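Local coordinates for protein alkyl hydroperoxide reductase/ Thiol specific antioxidant/ Mal allergen (PDB 5ENU) that probably reduces hydrogen peroxide and organic hydroperoxides through cysteine thiol chemistry, as a peroxiredoxin of the AhpC/TSA family, at residues L57-Y63 with L91-F95; G51-E55 with E126-F130; F20-T25 with P96-D100; L62-F66 with V151-L155; K38-Y44 with A71-S77. One frame throughout, in Å; residues are numbered along the deposited sequence.

Overall arrangement
Interaction 5 lies at the heart of the chain, where parallel strands 38-43 and 71-77 are joined by backbone hydrogen bonds and packed on both faces. Interactions 2 and 3 are also buried and reach the same sheet from opposite sides of the chain's centre, their centres about 16 Å apart: the first is a charged, water-assisted contact, the second a short backbone bridge onto strand 97-99. Interactions 1 and 4 are only partly buried. Both use helix 50-68, as does interaction 2, and they share L62 and Y63. Interaction 4 is almost purely apolar, whereas interaction 1 grades from aromatic packing near the sheet to an ion pair toward the surface.

Interaction 1 of 5, residues L57-Y63 with L91-F95; sequences LQFRELY and LELPF
L91 meets L57 at about a right angle, its CG 3.9 Å from L57 CD2, while its carbonyl oxygen rests beside the aliphatic part of R60. The next residue, E92, has a positive phi: it is the C-prime residue of the Schellman motif that ends helix 81-91. Its carbonyl oxygen receives a weak hydrogen bond from R60 NE, 3.0 Å long and bent to 134° at the hydrogen, and lies near the guanidinium plane. R60 gets there because CG is anti to its backbone N (chi1 168°) and the chain stays extended to NE. Beyond that, R60 NH1 and E92 OE1 form a loose salt bridge at 3.6 Å, with guanidinium and carboxylate planes 79° apart; each residue is modelled in two conformers, so this long ion pair is doubtful as a fixed link. L93 turns inward and sets its CB over one face of the F95 ring. P94 slides across Y63, placing CG over the tyrosine face, 3.9 Å from the ring centroid. A water bridges the same two residues, donating to Y63 OH at 2.9 Å and to P94 O at 3.0 Å; Y63 OH is also hydrogen-bonded to E72 and K67. F95 finishes the run, its CE2 3.8 Å from F59 CB and its ring oblique to that of Y63, with the backbone N of R60 at its edge. The chemistry thus changes along the loop: F95, Y63 and F59 pack closely on the sheet side, whereas R60's weak NE bond and long ion pair probably add little rigidity.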
# COMPACT_ATOMS: atom_id res chain seq x y z
N LEU A 57 3.94 -4.72 -11.22
CA LEU A 57 4.06 -4.47 -12.66
C LEU A 57 2.78 -3.86 -13.23
O LEU A 57 2.86 -3.03 -14.14
CB LEU A 57 4.41 -5.76 -13.39
CG LEU A 57 5.86 -6.22 -13.17
CD1 LEU A 57 6.07 -7.56 -13.84
CD2 LEU A 57 6.86 -5.21 -13.70
N GLN A 58 1.61 -4.25 -12.70
CA GLN A 58 0.37 -3.70 -13.23
C GLN A 58 0.16 -2.26 -12.77
O GLN A 58 -0.29 -1.41 -13.56
CB GLN A 58 -0.81 -4.64 -12.91
CG GLN A 58 -0.72 -5.91 -13.79
CD GLN A 58 -1.84 -6.91 -13.56
OE1 GLN A 58 -2.41 -6.99 -12.49
NE2 GLN A 58 -2.12 -7.72 -14.57
N PHE A 59 0.54 -1.94 -11.52
CA PHE A 59 0.53 -0.54 -11.12
C PHE A 59 1.53 0.27 -11.95
O PHE A 59 1.23 1.41 -12.33
CB PHE A 59 0.83 -0.38 -9.62
CG PHE A 59 -0.37 -0.53 -8.72
CD1 PHE A 59 -1.40 0.39 -8.77
CD2 PHE A 59 -0.45 -1.57 -7.79
CE1 PHE A 59 -2.50 0.26 -7.94
CE2 PHE A 59 -1.54 -1.70 -6.93
CZ PHE A 59 -2.57 -0.77 -7.02
N ARG A 60 2.69 -0.32 -12.26
CA ARG A 60 3.67 0.36 -13.11
C ARG A 60 3.09 0.67 -14.48
O ARG A 60 3.25 1.79 -15.00
CB ARG A 60 4.93 -0.50 -13.27
CG ARG A 60 5.86 -0.03 -14.35
CD ARG A 60 7.07 -0.91 -14.35
NE ARG A 60 8.07 -0.47 -15.32
CZ ARG A 60 8.15 -0.95 -16.56
NH1 ARG A 60 9.09 -0.51 -17.39
NH2 ARG A 60 7.28 -1.87 -16.95
N GLU A 61 2.42 -0.31 -15.10
CA GLU A 61 1.92 -0.14 -16.45
C GLU A 61 0.91 1.00 -16.54
O GLU A 61 0.88 1.75 -17.52
CB GLU A 61 1.28 -1.45 -16.92
CG GLU A 61 0.68 -1.38 -18.30
CD GLU A 61 -0.02 -2.67 -18.67
OE1 GLU A 61 0.04 -3.06 -19.85
OE2 GLU A 61 -0.63 -3.30 -17.77
N LEU A 62 0.07 1.14 -15.52
CA LEU A 62 -0.95 2.18 -15.51
C LEU A 62 -0.54 3.43 -14.75
O LEU A 62 -1.34 4.38 -14.67
CB LEU A 62 -2.27 1.62 -14.97
CG LEU A 62 -2.97 0.64 -15.92
CD1 LEU A 62 -4.20 0.03 -15.29
CD2 LEU A 62 -3.33 1.35 -17.21
N TYR A 63 0.69 3.49 -14.25
CA TYR A 63 1.16 4.64 -13.48
C TYR A 63 0.89 5.99 -14.13
O TYR A 63 0.42 6.91 -13.43
CB TYR A 63 2.64 4.45 -13.11
CG TYR A 63 3.15 5.48 -12.13
CD1 TYR A 63 2.69 5.47 -10.82
CD2 TYR A 63 4.07 6.44 -12.51
CE1 TYR A 63 3.14 6.38 -9.90
CE2 TYR A 63 4.55 7.38 -11.57
CZ TYR A 63 4.06 7.34 -10.27
OH TYR A 63 4.50 8.24 -9.31
N LEU A 91 11.83 -4.60 -11.12
CA LEU A 91 10.58 -4.32 -11.80
C LEU A 91 10.55 -2.93 -12.43
O LEU A 91 9.56 -2.58 -13.10
CB LEU A 91 9.40 -4.47 -10.83
CG LEU A 91 8.89 -5.88 -10.48
CD1 LEU A 91 9.96 -6.77 -9.85
CD2 LEU A 91 7.68 -5.76 -9.57
N GLU A 92 11.58 -2.12 -12.21
CA GLU A 92 11.62 -0.75 -12.72
C GLU A 92 10.38 0.04 -12.29
O GLU A 92 9.74 0.72 -13.08
CB GLU A 92 11.83 -0.71 -14.23
CG GLU A 92 13.05 -1.51 -14.67
CD GLU A 92 13.38 -1.35 -16.14
OE1 GLU A 92 12.61 -0.67 -16.85
OE2 GLU A 92 14.41 -1.90 -16.57
N LEU A 93 10.05 -0.07 -11.01
CA LEU A 93 8.85 0.59 -10.51
C LEU A 93 9.07 2.10 -10.45
O LEU A 93 10.13 2.54 -9.97
CB LEU A 93 8.47 0.08 -9.11
CG LEU A 93 8.17 -1.42 -9.00
CD1 LEU A 93 7.83 -1.78 -7.55
CD2 LEU A 93 7.04 -1.82 -9.95
N PRO A 94 8.12 2.90 -10.92
CA PRO A 94 8.27 4.37 -10.91
C PRO A 94 7.73 5.04 -9.65
O PRO A 94 7.55 6.26 -9.65
CB PRO A 94 7.43 4.78 -12.12
CG PRO A 94 6.32 3.79 -12.13
CD PRO A 94 6.95 2.49 -11.71
N PHE A 95 7.47 4.27 -8.60
CA PHE A 95 6.83 4.77 -7.40
C PHE A 95 7.54 4.15 -6.21
O PHE A 95 8.27 3.16 -6.36
CB PHE A 95 5.32 4.45 -7.40
CG PHE A 95 5.00 2.99 -7.60
CD1 PHE A 95 5.10 2.09 -6.54
CD2 PHE A 95 4.56 2.53 -8.84
CE1 PHE A 95 4.79 0.74 -6.71
CE2 PHE A 95 4.24 1.18 -9.01
CZ PHE A 95 4.36 0.30 -7.95
O HOH W 1 11.36 1.53 -16.86
O HOH W 2 6.78 8.36 -7.59

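Interaction 2 of 5, residues G51-E55 with E126-F130; sequences GCTTE and ERSTF
R127 reaches to the helix from just before S128, in the interrupted strand 120-132, and spends both hydrogens of NH2 there. One goes to E55 OE1 at 2.9 Å, 154° at the hydrogen, within a salt bridge; the oxygen lies in the guanidinium plane and is met nearly along its C-O axis, although the carboxylate plane is turned 63° away. The other makes a weak bond to C52 SG, 3.4 Å from NH2. A bend at chi3 of R127 brings the guanidinium round to both acceptors. The second carboxylate oxygen, E55 OE2, is 2.6 Å from a water that probably donates to it, and that water also bonds T129 OG1 at 2.8 Å. The main partner of T129 OG1 is H150 NE2, and S128 OG turns back to E126 O. C52 falls at the cysteine of the PxxxTxxC signature begun by P45 and T49, consistent with the peroxidatic cysteine of peroxiredoxins, beside which the family keeps an arginine. In the fold, the contact ties the first turns of helix 50-68 to strand 120-132, which pairs with strand 38-43 through S128 and F43, while E55 touches Y42 and T129 touches W142 of strand 138-143.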
# COMPACT_ATOMS: atom_id res chain seq x y z
N GLY A 51 2.52 -13.12 -7.13
CA GLY A 51 1.39 -12.21 -7.09
C GLY A 51 1.81 -10.78 -6.82
O GLY A 51 1.29 -9.83 -7.43
N CYS A 52 2.78 -10.59 -5.92
CA CYS A 52 3.25 -9.25 -5.60
C CYS A 52 4.05 -8.64 -6.75
O CYS A 52 4.00 -7.43 -6.97
CB CYS A 52 4.06 -9.29 -4.30
SG CYS A 52 3.10 -9.94 -2.92
N THR A 53 4.73 -9.48 -7.54
CA THR A 53 5.41 -9.00 -8.73
C THR A 53 4.39 -8.55 -9.77
O THR A 53 4.50 -7.45 -10.33
CB THR A 53 6.32 -10.11 -9.27
OG1 THR A 53 7.32 -10.42 -8.29
CG2 THR A 53 6.98 -9.69 -10.59
N THR A 54 3.37 -9.36 -10.03
CA THR A 54 2.34 -8.97 -11.00
C THR A 54 1.65 -7.68 -10.56
O THR A 54 1.45 -6.76 -11.37
CB THR A 54 1.31 -10.09 -11.18
OG1 THR A 54 1.98 -11.27 -11.65
CG2 THR A 54 0.22 -9.68 -12.17
N GLU A 55 1.28 -7.58 -9.27
CA GLU A 55 0.62 -6.37 -8.79
C GLU A 55 1.49 -5.13 -9.01
O GLU A 55 1.02 -4.10 -9.51
CB GLU A 55 0.23 -6.53 -7.32
CG GLU A 55 -0.64 -5.38 -6.83
CD GLU A 55 -1.15 -5.52 -5.40
OE1 GLU A 55 -0.60 -6.34 -4.64
OE2 GLU A 55 -2.13 -4.79 -5.07
N GLU A 126 -2.51 -9.58 4.75
CA GLU A 126 -3.60 -9.79 3.82
C GLU A 126 -3.49 -8.72 2.72
O GLU A 126 -3.53 -7.53 3.03
CB GLU A 126 -4.90 -9.60 4.60
CG GLU A 126 -6.15 -9.82 3.79
CD GLU A 126 -7.40 -9.93 4.65
OE1 GLU A 126 -7.75 -8.96 5.35
OE2 GLU A 126 -8.01 -11.02 4.64
N ARG A 127 -3.31 -9.15 1.46
CA ARG A 127 -3.20 -8.20 0.35
C ARG A 127 -4.41 -7.26 0.34
O ARG A 127 -5.55 -7.71 0.21
CB ARG A 127 -3.13 -8.95 -0.99
CG ARG A 127 -2.74 -8.05 -2.17
CD ARG A 127 -2.81 -8.80 -3.52
NE ARG A 127 -2.07 -10.06 -3.50
CZ ARG A 127 -0.74 -10.15 -3.63
NH1 ARG A 127 -0.15 -11.33 -3.53
NH2 ARG A 127 0.00 -9.07 -3.85
N SER A 128 -4.15 -5.96 0.48
CA SER A 128 -5.21 -4.98 0.70
C SER A 128 -4.74 -3.65 0.13
O SER A 128 -3.54 -3.34 0.16
CB SER A 128 -5.51 -4.78 2.19
OG SER A 128 -5.81 -6.01 2.82
N THR A 129 -5.70 -2.83 -0.32
CA THR A 129 -5.41 -1.52 -0.90
C THR A 129 -6.34 -0.48 -0.31
O THR A 129 -7.49 -0.79 0.02
CB THR A 129 -5.53 -1.58 -2.41
OG1 THR A 129 -4.65 -2.58 -2.89
CG2 THR A 129 -5.22 -0.23 -3.08
N PHE A 130 -5.84 0.74 -0.18
CA PHE A 130 -6.56 1.85 0.42
C PHE A 130 -6.43 3.08 -0.47
O PHE A 130 -5.32 3.41 -0.90
CB PHE A 130 -5.98 2.11 1.81
CG PHE A 130 -6.10 0.92 2.70
CD1 PHE A 130 -7.27 0.70 3.43
CD2 PHE A 130 -5.08 -0.04 2.76
CE1 PHE A 130 -7.40 -0.44 4.23
CE2 PHE A 130 -5.23 -1.18 3.55
CZ PHE A 130 -6.38 -1.37 4.29
O HOH W 3 -2.77 -4.64 -2.56

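Interaction 3 of 5, residues F20-T25 with P96-D100; sequences FTAPAT and PLISD
The F20 ring is approached obliquely by I98 CD1, which comes to 4.4 Å from CE1, and the same ring touches L105 and L108 of helix 104-109. Nearby, P23 CD is 3.7 Å from S99 O, and P96 has its CB beside the hydroxyl of T25. Here the N-terminal segment meets strand 97-99, which flanks strand 71-77 in the thioredoxin-type sheet. The end-to-end directions of the two segments are 109° apart, consistent with the single beta bridge between them, A24 with I98. Two backbone hydrogen bonds frame it. P23 O accepts S99 N at 2.9 Å and also receives a CA-H...O contact from I98 CA at 3.3 Å. L97 O is bonded by T25 N at 3.0 Å. A side chain then continues the pairing, for T25 OG1 accepts L97 N at 3.0 Å in a nearly straight bond (168°). That hydroxyl sits between the backbone N and the carbonyl carbon of its own residue (chi1 58°), which turns it onto the neighbouring strand and leaves the methyl CG2 beside L97 CB. On its other side the strand is held by G75, whose backbone bonds both P96 and I98, and S99 OG is satisfied by D79. The two branches of I98 pack on the two alanines: CG2 meets A22 CB at 3.6 Å, and CG1 lies 3.9 Å from A24 CB.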
# COMPACT_ATOMS: atom_id res chain seq x y z
N PHE A 20 1.20 9.39 9.66
CA PHE A 20 2.26 8.41 9.85
C PHE A 20 3.49 8.84 9.06
O PHE A 20 3.38 9.60 8.09
CB PHE A 20 1.82 6.99 9.44
CG PHE A 20 1.42 6.85 7.98
CD1 PHE A 20 2.39 6.71 6.98
CD2 PHE A 20 0.07 6.81 7.61
CE1 PHE A 20 2.03 6.56 5.65
CE2 PHE A 20 -0.30 6.65 6.27
CZ PHE A 20 0.68 6.53 5.29
N THR A 21 4.65 8.32 9.46
CA THR A 21 5.90 8.47 8.73
C THR A 21 6.62 7.14 8.74
O THR A 21 6.60 6.44 9.75
CB THR A 21 6.79 9.54 9.38
OG1 THR A 21 6.04 10.75 9.52
CG2 THR A 21 7.98 9.83 8.52
N ALA A 22 7.24 6.76 7.63
CA ALA A 22 7.85 5.44 7.55
C ALA A 22 9.03 5.47 6.59
O ALA A 22 9.07 6.29 5.66
CB ALA A 22 6.84 4.38 7.10
N PRO A 23 9.99 4.56 6.76
CA PRO A 23 11.11 4.48 5.82
C PRO A 23 10.64 3.97 4.47
O PRO A 23 9.75 3.12 4.36
CB PRO A 23 12.06 3.47 6.49
CG PRO A 23 11.56 3.32 7.90
CD PRO A 23 10.10 3.55 7.83
N ALA A 24 11.27 4.47 3.41
CA ALA A 24 10.88 4.06 2.07
C ALA A 24 12.08 4.14 1.14
O ALA A 24 13.11 4.75 1.46
CB ALA A 24 9.76 4.95 1.51
N THR A 25 11.94 3.50 -0.02
CA THR A 25 12.91 3.69 -1.09
C THR A 25 13.02 5.18 -1.38
O THR A 25 12.00 5.89 -1.45
CB THR A 25 12.47 2.93 -2.35
OG1 THR A 25 11.17 3.37 -2.76
CG2 THR A 25 12.45 1.43 -2.11
N PRO A 96 7.36 4.71 -5.01
CA PRO A 96 8.12 4.25 -3.84
C PRO A 96 7.52 3.01 -3.19
O PRO A 96 6.34 2.70 -3.34
CB PRO A 96 8.02 5.42 -2.85
CG PRO A 96 7.31 6.53 -3.57
CD PRO A 96 6.61 5.96 -4.75
N LEU A 97 8.37 2.31 -2.43
CA LEU A 97 7.96 1.21 -1.57
C LEU A 97 8.34 1.54 -0.13
O LEU A 97 9.52 1.80 0.15
CB LEU A 97 8.66 -0.10 -1.99
CG LEU A 97 8.39 -0.58 -3.42
CD1 LEU A 97 9.25 -1.82 -3.70
CD2 LEU A 97 6.89 -0.87 -3.66
N ILE A 98 7.36 1.50 0.77
CA ILE A 98 7.61 1.70 2.21
C ILE A 98 8.05 0.38 2.83
O ILE A 98 7.42 -0.67 2.59
CB ILE A 98 6.34 2.24 2.90
CG1 ILE A 98 6.18 3.74 2.61
CG2 ILE A 98 6.40 1.97 4.40
CD1 ILE A 98 4.84 4.34 3.08
N SER A 99 9.11 0.43 3.64
CA SER A 99 9.54 -0.72 4.44
C SER A 99 8.86 -0.64 5.80
O SER A 99 9.24 0.16 6.66
CB SER A 99 11.05 -0.74 4.60
OG SER A 99 11.40 -1.79 5.49
N ASP A 100 7.83 -1.45 6.00
CA ASP A 100 7.09 -1.48 7.26
C ASP A 100 7.58 -2.62 8.14
O ASP A 100 6.81 -3.38 8.71
CB ASP A 100 5.60 -1.60 6.97
CG ASP A 100 4.74 -1.23 8.16
OD1 ASP A 100 4.99 -0.20 8.80
OD2 ASP A 100 3.79 -1.98 8.44

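Interaction 4 of 5, residues L62-F66 with V151-L155; sequences LYPKF and VDDVL
In the helical layer on one side of the central sheet, F66 of helix 50-68 packs against L155 of helix 150-160. The two segments run nearly parallel, their axes 15° apart in direction and 11.0 Å apart at closest, a wide spacing filled by bulky side chains. L155 sets CD1 squarely over the middle of the F66 ring, 3.9 Å from the centroid and 9° off its normal, a CH-pi contact. Its CG is anti to the backbone N (chi1 179°), which carries CD1 across to that face. Separately, L155 CB lies 3.6 Å from F66 CZ. V151 takes the ring at its edge, with CG1 3.8 Å from F66 CE2, and V154 CG1 adds a further methyl near CE1. One turn earlier, L62 CD1 lies 3.9 Å from V151 CG1 and also meets the carboxylate of D152. K65 lays its CD beside L155 CD2 at 3.9 Å, and its amino end leads off elsewhere. On the sheet side F66 rests on I73. Apolar side chains dominate the contact, and helices lying side by side on one sheet face in this way are typical of the thioredoxin fold.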
# COMPACT_ATOMS: atom_id res chain seq x y z
N LEU A 62 0.07 1.14 -15.52
CA LEU A 62 -0.95 2.18 -15.51
C LEU A 62 -0.54 3.43 -14.75
O LEU A 62 -1.34 4.38 -14.67
CB LEU A 62 -2.27 1.62 -14.97
CG LEU A 62 -2.97 0.64 -15.92
CD1 LEU A 62 -4.20 0.03 -15.29
CD2 LEU A 62 -3.33 1.35 -17.21
N TYR A 63 0.69 3.49 -14.25
CA TYR A 63 1.16 4.64 -13.48
C TYR A 63 0.89 5.99 -14.13
O TYR A 63 0.42 6.91 -13.43
CB TYR A 63 2.64 4.45 -13.11
CG TYR A 63 3.15 5.48 -12.13
CD1 TYR A 63 2.69 5.47 -10.82
CD2 TYR A 63 4.07 6.44 -12.51
CE1 TYR A 63 3.14 6.38 -9.90
CE2 TYR A 63 4.55 7.38 -11.57
CZ TYR A 63 4.06 7.34 -10.27
OH TYR A 63 4.50 8.24 -9.31
N PRO A 64 1.14 6.20 -15.43
CA PRO A 64 0.86 7.52 -16.01
C PRO A 64 -0.59 7.92 -15.89
O PRO A 64 -0.89 9.11 -15.72
CB PRO A 64 1.28 7.36 -17.48
CG PRO A 64 2.24 6.21 -17.48
CD PRO A 64 1.73 5.28 -16.42
N LYS A 65 -1.51 6.95 -15.95
CA LYS A 65 -2.92 7.28 -15.81
C LYS A 65 -3.27 7.66 -14.37
O LYS A 65 -4.09 8.56 -14.14
CB LYS A 65 -3.80 6.13 -16.30
CG LYS A 65 -3.65 5.84 -17.78
CD LYS A 65 -4.73 4.88 -18.23
CE LYS A 65 -4.48 4.35 -19.63
NZ LYS A 65 -4.46 5.45 -20.61
N PHE A 66 -2.68 6.98 -13.39
CA PHE A 66 -2.85 7.39 -12.00
C PHE A 66 -2.35 8.81 -11.79
O PHE A 66 -3.03 9.65 -11.19
CB PHE A 66 -2.12 6.42 -11.06
CG PHE A 66 -2.85 5.12 -10.84
CD1 PHE A 66 -3.93 5.05 -9.96
CD2 PHE A 66 -2.47 3.97 -11.52
CE1 PHE A 66 -4.60 3.85 -9.77
CE2 PHE A 66 -3.16 2.77 -11.33
CZ PHE A 66 -4.22 2.72 -10.44
N VAL A 151 -5.88 -3.60 -10.14
CA VAL A 151 -5.36 -2.28 -10.51
C VAL A 151 -6.36 -1.52 -11.37
O VAL A 151 -6.54 -0.31 -11.20
CB VAL A 151 -3.98 -2.41 -11.18
CG1 VAL A 151 -3.44 -1.05 -11.63
CG2 VAL A 151 -2.99 -3.06 -10.22
N ASP A 152 -7.05 -2.22 -12.28
CA ASP A 152 -8.10 -1.58 -13.08
C ASP A 152 -9.17 -0.97 -12.18
O ASP A 152 -9.63 0.15 -12.41
CB ASP A 152 -8.77 -2.61 -14.00
CG ASP A 152 -7.88 -3.04 -15.17
OD1 ASP A 152 -8.20 -4.10 -15.76
OD2 ASP A 152 -6.91 -2.35 -15.51
N ASP A 153 -9.62 -1.74 -11.17
CA ASP A 153 -10.64 -1.25 -10.26
C ASP A 153 -10.14 -0.04 -9.48
O ASP A 153 -10.89 0.92 -9.27
CB ASP A 153 -11.03 -2.35 -9.27
CG ASP A 153 -11.76 -3.52 -9.93
OD1 ASP A 153 -12.29 -3.37 -11.05
OD2 ASP A 153 -11.84 -4.60 -9.29
N VAL A 154 -8.90 -0.08 -9.01
CA VAL A 154 -8.38 1.06 -8.25
C VAL A 154 -8.28 2.29 -9.14
O VAL A 154 -8.63 3.40 -8.71
CB VAL A 154 -7.05 0.70 -7.57
CG1 VAL A 154 -6.48 1.89 -6.80
CG2 VAL A 154 -7.24 -0.49 -6.64
N LEU A 155 -7.84 2.12 -10.39
CA LEU A 155 -7.76 3.27 -11.29
C LEU A 155 -9.14 3.87 -11.53
O LEU A 155 -9.31 5.09 -11.51
CB LEU A 155 -7.10 2.89 -12.61
CG LEU A 155 -6.99 4.04 -13.64
CD1 LEU A 155 -6.19 5.24 -13.13
CD2 LEU A 155 -6.43 3.53 -14.96

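Interaction 5 of 5, residues K38-Y44 with A71-S77; sequences KLVLYFY and AEIIGVS
Six backbone hydrogen bonds join K38-Y44 to A71-S77, alternating in donor and acceptor as parallel strands do. K38 O takes E72 N at 2.8 Å, and E72 O in turn accepts V40 N at 2.9 Å. V40 O then accepts I74 N, I74 O accepts Y42 N, and Y42 O receives V76 N at 2.8 Å in the most bent bond of the row (146°). Y44 N to V76 O, 3.0 Å, closes it. E72 curls back at chi2, so that OE2 uses its anti lone pair for the N-H of I73 and also bonds Y63 OH. Helix 50-68 connects the two strands, making a beta-alpha-beta crossover at the centre of the thioredoxin fold; the segments cross at -21°. Toward that helix point V40, Y42, A71 and I73. Y42 has CG between its backbone N and carbonyl carbon (chi1 83°), which puts one ring face over G75 CA, offset toward the rim, in a CH-pi contact 3.8 Å from the centroid; having no side chain, G75 lets the ring come down onto its backbone. The ring of Y42 also stacks with F59. The other face carries L39, L41 and F43 beside I74 and V76: L41 CD1 touches V76 CG2 at 3.5 Å, and F43 lies with V76 CB under one face, 4.0 Å from the centroid. Beyond the last bridge the Y44 ring spreads over S77, whose CB is 3.9 Å from the ring centroid, while Y44 OH bonds D47 and S77 OG bonds D79.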
# COMPACT_ATOMS: atom_id res chain seq x y z
N LYS A 38 -4.25 12.46 -4.36
CA LYS A 38 -4.80 11.17 -3.97
C LYS A 38 -3.64 10.20 -3.74
O LYS A 38 -2.59 10.30 -4.37
CB LYS A 38 -5.69 10.65 -5.10
CG LYS A 38 -6.83 11.63 -5.51
CD LYS A 38 -7.38 11.29 -6.89
CE LYS A 38 -8.31 12.37 -7.42
NZ LYS A 38 -8.84 12.05 -8.77
N LEU A 39 -3.85 9.27 -2.81
CA LEU A 39 -2.86 8.25 -2.48
C LEU A 39 -3.49 6.87 -2.57
O LEU A 39 -4.49 6.59 -1.89
CB LEU A 39 -2.29 8.47 -1.07
CG LEU A 39 -1.41 7.33 -0.55
CD1 LEU A 39 -0.18 7.16 -1.45
CD2 LEU A 39 -0.98 7.57 0.88
N VAL A 40 -2.92 6.03 -3.43
CA VAL A 40 -3.21 4.60 -3.44
C VAL A 40 -2.11 3.96 -2.61
O VAL A 40 -0.94 3.93 -3.02
CB VAL A 40 -3.21 4.04 -4.87
CG1 VAL A 40 -3.33 2.51 -4.85
CG2 VAL A 40 -4.33 4.68 -5.70
N LEU A 41 -2.46 3.47 -1.42
CA LEU A 41 -1.52 2.81 -0.54
C LEU A 41 -1.85 1.32 -0.62
O LEU A 41 -2.91 0.90 -0.15
CB LEU A 41 -1.69 3.33 0.88
CG LEU A 41 -0.63 2.91 1.89
CD1 LEU A 41 0.73 3.51 1.50
CD2 LEU A 41 -1.03 3.31 3.32
N TYR A 42 -0.99 0.54 -1.26
CA TYR A 42 -1.30 -0.87 -1.49
C TYR A 42 -0.35 -1.75 -0.68
O TYR A 42 0.88 -1.59 -0.77
CB TYR A 42 -1.35 -1.27 -2.98
CG TYR A 42 -0.04 -1.58 -3.70
CD1 TYR A 42 0.69 -0.59 -4.37
CD2 TYR A 42 0.42 -2.90 -3.78
CE1 TYR A 42 1.86 -0.89 -5.06
CE2 TYR A 42 1.60 -3.21 -4.47
CZ TYR A 42 2.32 -2.20 -5.08
OH TYR A 42 3.48 -2.47 -5.79
N PHE A 43 -0.93 -2.64 0.14
CA PHE A 43 -0.16 -3.58 0.95
C PHE A 43 -0.09 -4.91 0.22
O PHE A 43 -1.11 -5.40 -0.29
CB PHE A 43 -0.86 -3.81 2.30
CG PHE A 43 -0.80 -2.63 3.23
CD1 PHE A 43 -1.62 -1.53 3.05
CD2 PHE A 43 0.09 -2.63 4.32
CE1 PHE A 43 -1.56 -0.45 3.91
CE2 PHE A 43 0.15 -1.54 5.20
CZ PHE A 43 -0.68 -0.45 4.99
N TYR A 44 1.13 -5.46 0.14
CA TYR A 44 1.33 -6.73 -0.54
C TYR A 44 2.17 -7.64 0.35
O TYR A 44 3.03 -7.15 1.10
CB TYR A 44 2.00 -6.54 -1.92
CG TYR A 44 3.37 -5.88 -1.87
CD1 TYR A 44 3.51 -4.49 -1.81
CD2 TYR A 44 4.53 -6.66 -1.90
CE1 TYR A 44 4.78 -3.90 -1.79
CE2 TYR A 44 5.80 -6.07 -1.88
CZ TYR A 44 5.91 -4.70 -1.82
OH TYR A 44 7.16 -4.11 -1.79
N ALA A 71 -3.10 11.17 -8.64
CA ALA A 71 -2.81 10.19 -7.61
C ALA A 71 -1.34 9.80 -7.61
O ALA A 71 -0.66 9.84 -8.65
CB ALA A 71 -3.64 8.92 -7.80
N GLU A 72 -0.86 9.40 -6.44
CA GLU A 72 0.42 8.72 -6.26
C GLU A 72 0.14 7.29 -5.81
O GLU A 72 -0.89 7.00 -5.20
CB GLU A 72 1.27 9.45 -5.21
CG GLU A 72 2.67 8.82 -4.88
CD GLU A 72 3.63 8.70 -6.08
OE1 GLU A 72 4.70 9.35 -6.04
OE2 GLU A 72 3.36 7.95 -7.04
N ILE A 73 1.07 6.39 -6.14
CA ILE A 73 1.05 5.00 -5.70
C ILE A 73 2.19 4.82 -4.70
O ILE A 73 3.31 5.30 -4.93
CB ILE A 73 1.26 4.04 -6.89
CG1 ILE A 73 0.28 4.33 -8.05
CG2 ILE A 73 1.17 2.59 -6.45
CD1 ILE A 73 -1.17 4.14 -7.69
N ILE A 74 1.92 4.11 -3.60
CA ILE A 74 2.95 3.66 -2.68
C ILE A 74 2.65 2.21 -2.30
O ILE A 74 1.55 1.91 -1.82
CB ILE A 74 3.08 4.53 -1.42
CG1 ILE A 74 3.39 5.99 -1.77
CG2 ILE A 74 4.15 3.95 -0.46
CD1 ILE A 74 3.42 6.92 -0.56
N GLY A 75 3.61 1.30 -2.53
CA GLY A 75 3.49 -0.08 -2.09
C GLY A 75 4.07 -0.25 -0.69
O GLY A 75 5.00 0.46 -0.31
N VAL A 76 3.47 -1.15 0.10
CA VAL A 76 3.91 -1.41 1.48
C VAL A 76 4.04 -2.91 1.68
O VAL A 76 3.09 -3.66 1.43
CB VAL A 76 2.92 -0.87 2.53
CG1 VAL A 76 3.54 -1.00 3.92
CG2 VAL A 76 2.53 0.57 2.22
N SER A 77 5.21 -3.35 2.17
CA SER A 77 5.34 -4.67 2.77
C SER A 77 6.29 -4.54 3.95
O SER A 77 6.87 -3.47 4.18
CB SER A 77 5.85 -5.74 1.79
OG SER A 77 7.26 -5.65 1.64